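Local coordinates for protein beta-galactosidase (Marinomonas sp. ef1, PDB 6Y2K) that probably hydrolyses terminal beta-D-galactose residues from beta-galactosides such as lactose as a cold-active, hexameric glycoside hydrolase of family GH42, at residues S40-E43 and E48-W51. Numbering follows the deposited sequence.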
# COMPACT_ATOMS: atom_id res chain seq x y z
N SER A 40 20.86 -26.72 46.69
CA SER A 40 19.92 -26.69 47.84
C SER A 40 19.46 -28.09 48.29
O SER A 40 19.07 -28.25 49.44
CB SER A 40 18.71 -25.78 47.59
OG SER A 40 17.70 -26.41 46.81
N THR A 41 19.50 -29.08 47.39
CA THR A 41 19.22 -30.48 47.76
C THR A 41 20.44 -31.09 48.47
O THR A 41 20.29 -31.78 49.48
CB THR A 41 18.84 -31.31 46.51
OG1 THR A 41 17.68 -30.74 45.89
CG2 THR A 41 18.53 -32.76 46.88
N ILE A 42 21.64 -30.80 47.95
CA ILE A 42 22.88 -31.31 48.54
C ILE A 42 23.16 -30.71 49.92
O ILE A 42 23.52 -31.43 50.85
CB ILE A 42 24.11 -31.05 47.63
CG1 ILE A 42 23.96 -31.78 46.29
CG2 ILE A 42 25.40 -31.50 48.32
CD1 ILE A 42 24.89 -31.27 45.21
N GLU A 43 23.01 -29.38 50.05
CA GLU A 43 23.39 -28.65 51.26
C GLU A 43 22.33 -27.58 51.58
O GLU A 43 22.54 -26.39 51.31
CB GLU A 43 24.79 -28.02 51.09
CG GLU A 43 25.41 -27.56 52.40
CD GLU A 43 26.85 -27.03 52.26
OE1 GLU A 43 27.24 -26.65 51.14
OE2 GLU A 43 27.60 -26.99 53.26
N GLU A 48 25.45 -29.62 56.41
CA GLU A 48 24.52 -30.76 56.46
C GLU A 48 24.28 -31.23 55.03
O GLU A 48 23.52 -30.62 54.27
CB GLU A 48 23.23 -30.36 57.18
CG GLU A 48 23.46 -29.84 58.61
CD GLU A 48 23.79 -30.92 59.64
OE1 GLU A 48 24.95 -30.99 60.13
OE2 GLU A 48 22.88 -31.70 59.98
N LEU A 49 24.98 -32.30 54.66
CA LEU A 49 25.09 -32.72 53.27
C LEU A 49 24.24 -33.94 53.00
O LEU A 49 24.10 -34.81 53.85
CB LEU A 49 26.53 -33.02 52.92
CG LEU A 49 27.47 -31.82 53.09
CD1 LEU A 49 28.92 -32.27 53.09
CD2 LEU A 49 27.23 -30.79 51.99
N HIS A 50 23.68 -33.98 51.79
CA HIS A 50 22.79 -35.05 51.35
C HIS A 50 23.25 -35.54 49.98
O HIS A 50 22.94 -34.92 48.95
CB HIS A 50 21.35 -34.55 51.30
CG HIS A 50 20.83 -34.04 52.61
ND1 HIS A 50 20.23 -34.85 53.55
CD2 HIS A 50 20.83 -32.80 53.14
CE1 HIS A 50 19.88 -34.13 54.60
NE2 HIS A 50 20.24 -32.88 54.38
N TRP A 51 24.02 -36.63 49.99
CA TRP A 51 24.50 -37.29 48.77
C TRP A 51 23.72 -38.55 48.41
O TRP A 51 23.86 -39.05 47.28
CB TRP A 51 25.97 -37.70 48.93
CG TRP A 51 26.94 -36.58 49.08
CD1 TRP A 51 27.78 -36.36 50.13
CD2 TRP A 51 27.18 -35.53 48.14
NE1 TRP A 51 28.55 -35.23 49.90
CE2 TRP A 51 28.20 -34.71 48.69
CE3 TRP A 51 26.65 -35.20 46.89
CZ2 TRP A 51 28.69 -33.57 48.02
CZ3 TRP A 51 27.15 -34.08 46.22
CH2 TRP A 51 28.15 -33.28 46.80
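Ile42 lays its CG2 methyl over one face of the Trp51 indole, a CH-pi contact in which CG2 lies 3.8 Å from the centroid of the six-membered ring, shifted toward the rim. With CG1 beside the backbone N (chi1 -62°), CG2 is the branch anti to that nitrogen and reaches the ring. On the other branch CD1 approaches Trp51 CZ3 at 3.7 Å, and both arms of the isoleucine thus lie against the benzo end of the indole. Replacing Trp51 with an alanine would probably open a gap beside both branches of Ile42 and leave the isoleucine freer to turn. The backbones are tied by His50 N donating to Ile42 O at 2.7 Å, a bent bond (141° at the hydrogen) in the carbonyl plane; Leu49 CA adds a C-H...O contact to the same oxygen. Farther along, the aliphatic part of Glu43 lies side by side with Leu49, CG to CD2 3.7 Å. The Glu43 carboxylate has its polar partners outside the two segments: a salt bridge with Arg119 and hydrogen bonds from Trp39 NE1 and Gly47 N. Together these contacts close the connection between helix 39-42 and helix 52-63, part of the beta-alpha-beta crossover from strand 29-34 to strand 67-71 of the TIM barrel.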